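6-phosphogluconate dehydrogenase (Decarboxylating) (Geobacter metallireducens, PDB 4E21) probably catalyses the NADP-dependent oxidative decarboxylation of 6-phosphogluconate in the pentose phosphate pathway. Local coordinates at residues P90-L98 / N116-R125; T102-D113 / M129-V139. All blocks are in the same frame, centred on the assembly; numbering follows the deposited sequence.

Contact 1 of 2, residues P90-L98 / N116-R125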
loop_
_atom_site.group_PDB
_atom_site.type_symbol
_atom_site.label_atom_id
_atom_site.label_comp_id
_atom_site.label_asym_id
_atom_site.label_seq_id
_atom_site.Cartn_x
_atom_site.Cartn_y
_atom_site.Cartn_z
ATOM N N PRO B 90 -11.723 -28.641 -12.670
ATOM C CA PRO B 90 -11.902 -27.579 -11.677
ATOM C C PRO B 90 -11.534 -28.034 -10.276
ATOM O O PRO B 90 -11.694 -29.211 -9.939
ATOM C CB PRO B 90 -13.398 -27.279 -11.770
ATOM C CG PRO B 90 -13.699 -27.476 -13.219
ATOM C CD PRO B 90 -12.820 -28.650 -13.657
ATOM N N ALA B 91 -11.033 -27.101 -9.474
ATOM C CA ALA B 91 -10.603 -27.390 -8.117
ATOM C C ALA B 91 -11.733 -28.018 -7.319
ATOM O O ALA B 91 -11.510 -28.879 -6.450
ATOM C CB ALA B 91 -10.120 -26.105 -7.427
ATOM N N ALA B 92 -12.946 -27.569 -7.639
ATOM C CA ALA B 92 -14.149 -27.885 -6.871
ATOM C C ALA B 92 -14.680 -29.286 -7.172
ATOM O O ALA B 92 -15.557 -29.791 -6.474
ATOM C CB ALA B 92 -15.236 -26.842 -7.144
ATOM N N VAL B 93 -14.140 -29.889 -8.223
ATOM C CA VAL B 93 -14.606 -31.172 -8.729
ATOM C C VAL B 93 -13.647 -32.297 -8.313
ATOM O O VAL B 93 -13.969 -33.487 -8.424
ATOM C CB VAL B 93 -14.722 -31.101 -10.275
ATOM C CG1 VAL B 93 -14.760 -32.490 -10.885
ATOM C CG2 VAL B 93 -15.952 -30.307 -10.673
ATOM N N VAL B 94 -12.476 -31.904 -7.816
ATOM C CA VAL B 94 -11.392 -32.831 -7.534
ATOM C C VAL B 94 -11.763 -33.914 -6.530
ATOM O O VAL B 94 -11.629 -35.088 -6.819
ATOM C CB VAL B 94 -10.116 -32.114 -7.067
ATOM C CG1 VAL B 94 -9.053 -33.123 -6.692
ATOM C CG2 VAL B 94 -9.585 -31.225 -8.182
ATOM N N ASP B 95 -12.222 -33.517 -5.355
ATOM C CA ASP B 95 -12.482 -34.483 -4.298
ATOM C C ASP B 95 -13.499 -35.534 -4.759
ATOM O O ASP B 95 -13.372 -36.714 -4.435
ATOM C CB ASP B 95 -12.935 -33.790 -3.007
ATOM C CG ASP B 95 -11.755 -33.325 -2.123
ATOM O OD1 ASP B 95 -10.758 -34.064 -1.996
ATOM O OD2 ASP B 95 -11.825 -32.217 -1.533
ATOM N N SER B 96 -14.486 -35.111 -5.540
ATOM C CA SER B 96 -15.530 -36.026 -5.964
ATOM C C SER B 96 -15.047 -36.869 -7.140
ATOM O O SER B 96 -15.604 -37.924 -7.437
ATOM C CB SER B 96 -16.802 -35.271 -6.339
ATOM O OG SER B 96 -16.710 -34.822 -7.680
HETATM N N MSE B 97 -14.017 -36.401 -7.825
HETATM C CA MSE B 97 -13.415 -37.214 -8.860
HETATM C C MSE B 97 -12.617 -38.328 -8.177
HETATM O O MSE B 97 -12.556 -39.452 -8.675
HETATM C CB MSE B 97 -12.532 -36.367 -9.768
HETATM C CG MSE B 97 -12.055 -37.081 -11.003
HETATM SE SE MSE B 97 -13.467 -37.918 -12.064
HETATM C CE MSE B 97 -14.274 -36.312 -12.842
ATOM N N LEU B 98 -12.037 -38.021 -7.016
ATOM C CA LEU B 98 -11.240 -38.993 -6.284
ATOM C C LEU B 98 -12.131 -40.040 -5.604
ATOM O O LEU B 98 -11.799 -41.222 -5.580
ATOM C CB LEU B 98 -10.338 -38.299 -5.262
ATOM C CG LEU B 98 -9.220 -37.414 -5.826
ATOM C CD1 LEU B 98 -8.389 -36.813 -4.699
ATOM C CD2 LEU B 98 -8.345 -38.197 -6.791
ATOM N N ASN B 116 -5.628 -25.979 -10.325
ATOM C CA ASN B 116 -5.446 -24.936 -9.327
ATOM C C ASN B 116 -6.063 -25.286 -7.980
ATOM O O ASN B 116 -7.013 -24.656 -7.539
ATOM C CB ASN B 116 -6.046 -23.640 -9.856
ATOM C CG ASN B 116 -5.387 -23.194 -11.140
ATOM O OD1 ASN B 116 -4.178 -22.958 -11.171
ATOM N ND2 ASN B 116 -6.172 -23.084 -12.214
ATOM N N SER B 117 -5.526 -26.312 -7.336
ATOM C CA SER B 117 -5.972 -26.692 -6.011
ATOM C C SER B 117 -5.145 -25.929 -4.991
ATOM O O SER B 117 -4.002 -25.568 -5.269
ATOM C CB SER B 117 -5.792 -28.203 -5.812
ATOM O OG SER B 117 -6.849 -28.918 -6.431
ATOM N N HIS B 118 -5.724 -25.677 -3.820
ATOM C CA HIS B 118 -4.975 -25.089 -2.730
ATOM C C HIS B 118 -4.122 -26.164 -2.038
ATOM O O HIS B 118 -4.605 -27.255 -1.738
ATOM C CB HIS B 118 -5.908 -24.412 -1.730
ATOM C CG HIS B 118 -5.179 -23.683 -0.645
ATOM N ND1 HIS B 118 -4.858 -24.268 0.562
ATOM C CD2 HIS B 118 -4.657 -22.432 -0.608
ATOM C CE1 HIS B 118 -4.204 -23.398 1.310
ATOM N NE2 HIS B 118 -4.060 -22.278 0.622
ATOM N N TYR B 119 -2.859 -25.861 -1.779
ATOM C CA TYR B 119 -1.939 -26.876 -1.271
ATOM C C TYR B 119 -2.395 -27.578 0.009
ATOM O O TYR B 119 -2.073 -28.739 0.208
ATOM C CB TYR B 119 -0.529 -26.307 -1.089
ATOM C CG TYR B 119 -0.357 -25.529 0.190
ATOM C CD1 TYR B 119 0.226 -26.116 1.308
ATOM C CD2 TYR B 119 -0.780 -24.199 0.286
ATOM C CE1 TYR B 119 0.391 -25.402 2.487
ATOM C CE2 TYR B 119 -0.631 -23.476 1.463
ATOM C CZ TYR B 119 -0.036 -24.080 2.560
ATOM O OH TYR B 119 0.120 -23.372 3.742
ATOM N N GLN B 120 -3.128 -26.900 0.880
ATOM C CA GLN B 120 -3.613 -27.581 2.086
ATOM C C GLN B 120 -4.533 -28.773 1.749
ATOM O O GLN B 120 -4.560 -29.777 2.483
ATOM C CB GLN B 120 -4.260 -26.614 3.078
ATOM C CG GLN B 120 -3.217 -25.827 3.881
ATOM C CD GLN B 120 -3.732 -24.509 4.492
ATOM O OE1 GLN B 120 -4.923 -24.358 4.783
ATOM N NE2 GLN B 120 -2.819 -23.563 4.705
ATOM N N ASP B 121 -5.254 -28.668 0.632
ATOM C CA ASP B 121 -6.052 -29.778 0.141
ATOM C C ASP B 121 -5.184 -30.917 -0.425
ATOM O O ASP B 121 -5.563 -32.077 -0.318
ATOM C CB ASP B 121 -7.052 -29.324 -0.929
ATOM C CG ASP B 121 -8.135 -28.412 -0.384
ATOM O OD1 ASP B 121 -8.668 -28.677 0.715
ATOM O OD2 ASP B 121 -8.477 -27.433 -1.081
ATOM N N ASP B 122 -4.044 -30.605 -1.040
ATOM C CA ASP B 122 -3.134 -31.662 -1.503
ATOM C C ASP B 122 -2.599 -32.472 -0.332
ATOM O O ASP B 122 -2.452 -33.704 -0.416
ATOM C CB ASP B 122 -1.942 -31.077 -2.244
ATOM C CG ASP B 122 -2.341 -30.302 -3.481
ATOM O OD1 ASP B 122 -3.201 -30.779 -4.265
ATOM O OD2 ASP B 122 -1.774 -29.217 -3.672
ATOM N N ILE B 123 -2.280 -31.773 0.755
ATOM C CA ILE B 123 -1.800 -32.442 1.949
ATOM C C ILE B 123 -2.818 -33.471 2.475
ATOM O O ILE B 123 -2.454 -34.612 2.786
ATOM C CB ILE B 123 -1.420 -31.455 3.048
ATOM C CG1 ILE B 123 -0.179 -30.653 2.627
ATOM C CG2 ILE B 123 -1.131 -32.203 4.342
ATOM C CD1 ILE B 123 0.124 -29.501 3.554
ATOM N N ARG B 124 -4.087 -33.076 2.555
ATOM C CA ARG B 124 -5.123 -33.981 3.030
ATOM C C ARG B 124 -5.328 -35.116 2.028
ATOM O O ARG B 124 -5.312 -36.301 2.388
ATOM C CB ARG B 124 -6.436 -33.244 3.265
ATOM C CG ARG B 124 -7.626 -34.182 3.252
ATOM C CD ARG B 124 -8.940 -33.483 3.462
ATOM N NE ARG B 124 -9.211 -32.460 2.457
ATOM C CZ ARG B 124 -9.861 -32.679 1.322
ATOM N NH1 ARG B 124 -10.302 -33.887 1.010
ATOM N NH2 ARG B 124 -10.071 -31.679 0.494
ATOM N N ARG B 125 -5.522 -34.743 0.768
ATOM C CA ARG B 125 -5.746 -35.721 -0.286
ATOM C C ARG B 125 -4.605 -36.732 -0.379
ATOM O O ARG B 125 -4.849 -37.912 -0.596
ATOM C CB ARG B 125 -5.945 -35.018 -1.629
ATOM C CG ARG B 125 -7.304 -34.377 -1.762
ATOM C CD ARG B 125 -7.370 -33.463 -2.961
ATOM N NE ARG B 125 -8.611 -32.700 -2.966
ATOM C CZ ARG B 125 -8.787 -31.516 -3.559
ATOM N NH1 ARG B 125 -7.797 -30.915 -4.214
ATOM N NH2 ARG B 125 -9.975 -30.930 -3.496
HETATM O O HOH W 1 -9.365 -28.456 -5.341
#
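Two helices of the Rossmann-type nucleotide-binding domain, 94-98 and 119-125, are joined by a salt-bridge network centred on D95, which R124 and R125 hold. R125 takes its carboxylate side-on: NE reaches OD1 at 2.7 Å and NH2 reaches OD2, both from above the carboxylate plane, the flat groups 70° apart. R124 comes end-on, NH1 to OD1 and NH2 to OD2 at 2.7 Å, on the syn lone pair. On OD1 the two arginines arrive from opposite faces. The bend in R124 (chi3 59°) turns its guanidinium to D95, while NH2 also bridges weakly to D121. Replacing D95 by an alanine is likely to leave R125 without its mate and R124 leaning on the weak bridge to D121, both guanidinium groups freer to turn.

The helices run 15° apart, as helices covering the same side of an alpha/beta sheet do. At 12.2 Å between axes, long arginines suit the gap. V94 lays CG1 over the centre of the R125 guanidinium, 3.5 Å from CZ, and D121 CB covers the opposite face; L98 CD1 packs on R125 CD. A water donates to A91 O and accepts from R125 NH1, which also bonds weakly to S117 OG, whose stronger partner is D113 OD2.

Contact 2 of 2, residues T102-D113 / M129-V139; sequences TPLLAANDIVID and MRAQGITYVDV
With chi1 at 179°, V111 holds CG1 anti to its backbone N, beside the Y136 ring, and leaves CG2 to meet M129 and I134; Y136, at chi1 -167°, swings its ring along the same sheet face to D113. These groups belong to a right-handed beta-alpha-beta crossover of the Rossmann-type domain, in which strands 110-113 and 135-139 lie side by side and parallel. Backbone bonds alternate between them, from T135 N to D109 O through V139 N to D113 O. Beta-branched residues suit such extended strands: on the face of I110 and I112, I110 CG2 meets V137 CG2, and I112 CG2 packs 3.6 Å from V139 CG2.

On the V111 face, V111 CG2 touches the M129 methyl CE at 3.8 Å and I134 CG2 at 4.0 Å. The selenomethionine M129, bent at chi2 and chi3, brings SE to 3.4 Å from T102 OG1, a hydroxyl hydrogen-bonded to L98 O. I134 sends CD1 to within 3.7 Å of L105 CB, just past the 3-10 segment 102-104. G133, with positive phi, ends the helix as the C-prime residue of a Schellman motif and passes close to A107, where a side chain would clash; its O accepts from N108 N at 2.7 Å. At the other end, Y136 OH lies 3.1 Å from D113 CB, while D113 OD2 bonds to S117 OG.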
loop_
_atom_site.group_PDB
_atom_site.type_symbol
_atom_site.label_atom_id
_atom_site.label_comp_id
_atom_site.label_asym_id
_atom_site.label_seq_id
_atom_site.Cartn_x
_atom_site.Cartn_y
_atom_site.Cartn_z
ATOM N N THR B 102 -11.199 -43.730 -7.218
ATOM C CA THR B 102 -10.280 -44.446 -6.335
ATOM C C THR B 102 -10.618 -45.942 -6.089
ATOM O O THR B 102 -9.702 -46.774 -6.021
ATOM C CB THR B 102 -10.070 -43.676 -5.008
ATOM O OG1 THR B 102 -9.356 -42.467 -5.286
ATOM C CG2 THR B 102 -9.281 -44.499 -3.994
ATOM N N PRO B 103 -11.917 -46.289 -5.965
ATOM C CA PRO B 103 -12.311 -47.707 -5.838
ATOM C C PRO B 103 -11.919 -48.577 -7.029
ATOM O O PRO B 103 -11.857 -49.793 -6.874
ATOM C CB PRO B 103 -13.837 -47.643 -5.720
ATOM C CG PRO B 103 -14.110 -46.266 -5.129
ATOM C CD PRO B 103 -13.055 -45.374 -5.742
ATOM N N LEU B 104 -11.662 -47.976 -8.189
ATOM C CA LEU B 104 -11.178 -48.719 -9.351
ATOM C C LEU B 104 -9.660 -48.709 -9.466
ATOM O O LEU B 104 -9.104 -49.402 -10.308
ATOM C CB LEU B 104 -11.765 -48.189 -10.665
ATOM C CG LEU B 104 -13.242 -48.381 -11.055
ATOM C CD1 LEU B 104 -13.941 -49.348 -10.122
ATOM C CD2 LEU B 104 -13.976 -47.016 -11.093
ATOM N N LEU B 105 -8.986 -47.913 -8.642
ATOM C CA LEU B 105 -7.529 -47.793 -8.752
ATOM C C LEU B 105 -6.853 -48.842 -7.869
ATOM O O LEU B 105 -7.521 -49.568 -7.125
ATOM C CB LEU B 105 -7.039 -46.380 -8.392
ATOM C CG LEU B 105 -7.482 -45.208 -9.282
ATOM C CD1 LEU B 105 -6.924 -43.873 -8.781
ATOM C CD2 LEU B 105 -7.078 -45.431 -10.724
ATOM N N ALA B 106 -5.531 -48.909 -7.942
ATOM C CA ALA B 106 -4.812 -49.959 -7.244
ATOM C C ALA B 106 -3.536 -49.420 -6.637
ATOM O O ALA B 106 -2.974 -48.429 -7.123
ATOM C CB ALA B 106 -4.502 -51.101 -8.211
ATOM N N ALA B 107 -3.076 -50.074 -5.581
ATOM C CA ALA B 107 -1.797 -49.743 -4.975
ATOM C C ALA B 107 -0.666 -49.605 -6.021
ATOM O O ALA B 107 -0.595 -50.353 -6.995
ATOM C CB ALA B 107 -1.438 -50.753 -3.880
ATOM N N ASN B 108 0.191 -48.612 -5.818
ATOM C CA ASN B 108 1.275 -48.289 -6.750
ATOM C C ASN B 108 0.838 -47.459 -7.959
ATOM O O ASN B 108 1.671 -47.016 -8.740
ATOM C CB ASN B 108 2.065 -49.550 -7.158
ATOM C CG ASN B 108 2.867 -50.148 -5.979
ATOM O OD1 ASN B 108 3.100 -49.486 -4.952
ATOM N ND2 ASN B 108 3.280 -51.397 -6.124
ATOM N N ASP B 109 -0.461 -47.236 -8.112
ATOM C CA ASP B 109 -0.913 -46.196 -9.034
ATOM C C ASP B 109 -0.474 -44.806 -8.545
ATOM O O ASP B 109 -0.259 -44.585 -7.346
ATOM C CB ASP B 109 -2.435 -46.206 -9.195
ATOM C CG ASP B 109 -2.935 -47.359 -10.053
ATOM O OD1 ASP B 109 -2.101 -48.101 -10.630
ATOM O OD2 ASP B 109 -4.178 -47.504 -10.155
ATOM N N ILE B 110 -0.354 -43.885 -9.494
ATOM C CA ILE B 110 -0.037 -42.487 -9.237
ATOM C C ILE B 110 -1.139 -41.598 -9.818
ATOM O O ILE B 110 -1.534 -41.760 -10.988
ATOM C CB ILE B 110 1.277 -42.084 -9.952
ATOM C CG1 ILE B 110 2.457 -42.884 -9.422
ATOM C CG2 ILE B 110 1.545 -40.560 -9.843
ATOM C CD1 ILE B 110 3.731 -42.651 -10.214
ATOM N N VAL B 111 -1.621 -40.659 -9.005
ATOM C CA VAL B 111 -2.609 -39.669 -9.432
ATOM C C VAL B 111 -1.992 -38.271 -9.330
ATOM O O VAL B 111 -1.400 -37.896 -8.315
ATOM C CB VAL B 111 -3.911 -39.756 -8.583
ATOM C CG1 VAL B 111 -4.943 -38.691 -9.009
ATOM C CG2 VAL B 111 -4.517 -41.127 -8.698
ATOM N N ILE B 112 -2.096 -37.512 -10.403
ATOM C CA ILE B 112 -1.535 -36.180 -10.429
ATOM C C ILE B 112 -2.652 -35.148 -10.500
ATOM O O ILE B 112 -3.533 -35.262 -11.352
ATOM C CB ILE B 112 -0.615 -36.027 -11.634
ATOM C CG1 ILE B 112 0.474 -37.105 -11.569
ATOM C CG2 ILE B 112 -0.037 -34.584 -11.711
ATOM C CD1 ILE B 112 1.044 -37.450 -12.905
ATOM N N ASP B 113 -2.643 -34.175 -9.593
ATOM C CA ASP B 113 -3.555 -33.024 -9.705
ATOM C C ASP B 113 -2.760 -31.827 -10.226
ATOM O O ASP B 113 -1.880 -31.287 -9.543
ATOM C CB ASP B 113 -4.190 -32.690 -8.363
ATOM C CG ASP B 113 -5.112 -31.478 -8.433
ATOM O OD1 ASP B 113 -5.416 -31.011 -9.545
ATOM O OD2 ASP B 113 -5.543 -31.000 -7.364
HETATM N N MSE B 129 -5.113 -40.932 -0.056
HETATM C CA MSE B 129 -4.733 -41.829 -1.128
HETATM C C MSE B 129 -3.626 -42.790 -0.692
HETATM O O MSE B 129 -3.577 -43.925 -1.161
HETATM C CB MSE B 129 -4.248 -41.026 -2.349
HETATM C CG MSE B 129 -5.270 -40.074 -2.922
HETATM SE SE MSE B 129 -6.825 -41.033 -3.586
HETATM C CE MSE B 129 -6.065 -41.578 -5.265
ATOM N N ARG B 130 -2.724 -42.328 0.174
ATOM C CA ARG B 130 -1.596 -43.155 0.563
ATOM C C ARG B 130 -2.097 -44.346 1.369
ATOM O O ARG B 130 -1.540 -45.441 1.297
ATOM C CB ARG B 130 -0.584 -42.360 1.379
ATOM C CG ARG B 130 0.692 -43.147 1.658
ATOM C CD ARG B 130 1.620 -42.388 2.581
ATOM N NE ARG B 130 0.854 -41.713 3.627
ATOM C CZ ARG B 130 1.392 -41.112 4.685
ATOM N NH1 ARG B 130 2.713 -41.113 4.850
ATOM N NH2 ARG B 130 0.610 -40.514 5.583
ATOM N N ALA B 131 -3.154 -44.120 2.138
ATOM C CA ALA B 131 -3.801 -45.182 2.896
ATOM C C ALA B 131 -4.297 -46.294 1.969
ATOM O O ALA B 131 -4.649 -47.361 2.426
ATOM C CB ALA B 131 -4.959 -44.621 3.718
ATOM N N GLN B 132 -4.331 -46.046 0.666
ATOM C CA GLN B 132 -4.736 -47.084 -0.283
ATOM C C GLN B 132 -3.603 -47.441 -1.220
ATOM O O GLN B 132 -3.826 -48.018 -2.287
ATOM C CB GLN B 132 -5.926 -46.633 -1.098
ATOM C CG GLN B 132 -7.079 -46.187 -0.241
ATOM C CD GLN B 132 -8.402 -46.395 -0.928
ATOM O OE1 GLN B 132 -8.584 -47.363 -1.677
ATOM N NE2 GLN B 132 -9.338 -45.474 -0.695
ATOM N N GLY B 133 -2.386 -47.102 -0.800
ATOM C CA GLY B 133 -1.199 -47.457 -1.547
ATOM C C GLY B 133 -1.032 -46.655 -2.824
ATOM O O GLY B 133 -0.248 -47.026 -3.695
ATOM N N ILE B 134 -1.768 -45.552 -2.933
ATOM C CA ILE B 134 -1.711 -44.703 -4.126
ATOM C C ILE B 134 -0.939 -43.401 -3.886
ATOM O O ILE B 134 -1.186 -42.686 -2.919
ATOM C CB ILE B 134 -3.120 -44.386 -4.636
ATOM C CG1 ILE B 134 -3.780 -45.674 -5.138
ATOM C CG2 ILE B 134 -3.060 -43.338 -5.754
ATOM C CD1 ILE B 134 -5.272 -45.582 -5.296
ATOM N N THR B 135 -0.011 -43.089 -4.781
ATOM C CA THR B 135 0.820 -41.916 -4.589
ATOM C C THR B 135 0.209 -40.682 -5.250
ATOM O O THR B 135 -0.054 -40.657 -6.460
ATOM C CB THR B 135 2.281 -42.155 -4.998
ATOM O OG1 THR B 135 2.779 -43.306 -4.295
ATOM C CG2 THR B 135 3.128 -40.966 -4.619
ATOM N N TYR B 136 -0.055 -39.674 -4.431
ATOM C CA TYR B 136 -0.712 -38.457 -4.911
ATOM C C TYR B 136 0.285 -37.309 -5.156
ATOM O O TYR B 136 0.964 -36.858 -4.229
ATOM C CB TYR B 136 -1.800 -38.026 -3.925
ATOM C CG TYR B 136 -2.749 -36.959 -4.448
ATOM C CD1 TYR B 136 -3.779 -37.288 -5.333
ATOM C CD2 TYR B 136 -2.642 -35.631 -4.032
ATOM C CE1 TYR B 136 -4.662 -36.323 -5.797
ATOM C CE2 TYR B 136 -3.521 -34.667 -4.493
ATOM C CZ TYR B 136 -4.526 -35.024 -5.374
ATOM O OH TYR B 136 -5.399 -34.079 -5.844
ATOM N N VAL B 137 0.351 -36.850 -6.408
ATOM C CA VAL B 137 1.314 -35.833 -6.837
ATOM C C VAL B 137 0.646 -34.515 -7.259
ATOM O O VAL B 137 -0.273 -34.514 -8.084
ATOM C CB VAL B 137 2.184 -36.374 -7.985
ATOM C CG1 VAL B 137 3.229 -35.356 -8.400
ATOM C CG2 VAL B 137 2.860 -37.661 -7.553
ATOM N N ASP B 138 1.094 -33.397 -6.673
ATOM C CA ASP B 138 0.565 -32.080 -7.047
ATOM C C ASP B 138 1.482 -31.372 -8.035
ATOM O O ASP B 138 2.699 -31.305 -7.851
ATOM C CB ASP B 138 0.240 -31.190 -5.827
ATOM C CG ASP B 138 1.422 -31.024 -4.864
ATOM O OD1 ASP B 138 1.746 -31.968 -4.111
ATOM O OD2 ASP B 138 2.015 -29.931 -4.835
ATOM N N VAL B 139 0.897 -30.884 -9.116
ATOM C CA VAL B 139 1.662 -30.142 -10.099
ATOM C C VAL B 139 1.018 -28.786 -10.333
ATOM O O VAL B 139 -0.137 -28.699 -10.742
ATOM C CB VAL B 139 1.827 -30.913 -11.444
ATOM C CG1 VAL B 139 2.507 -30.036 -12.494
ATOM C CG2 VAL B 139 2.637 -32.179 -11.237
#

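Contacts 1 and 2 alternate along the chain: helix 94-101 leads to strand 110-113, and helix 119-130 leads to strand 135-142. Contact 1 lies mainly in the helical layer, and contact 2 is mainly the strand pair packed against it, their centres 13 Å apart. Y136 of contact 2 reaches contact 1, its OH 3.5 Å from R125 CD and 3.9 Å from V94 CG1. D122 OD2 also lies 3.5 Å from D138 CB and hydrogen-bonds to H207 ND1, while D138 OD2 bonds to the H207 backbone N, near the start of helix 205-232. The side chain of N116 in contact 1 lies about 6 Å from a bound methylpentanediol, probably from the crystallisation liquor, which may mark a pocket.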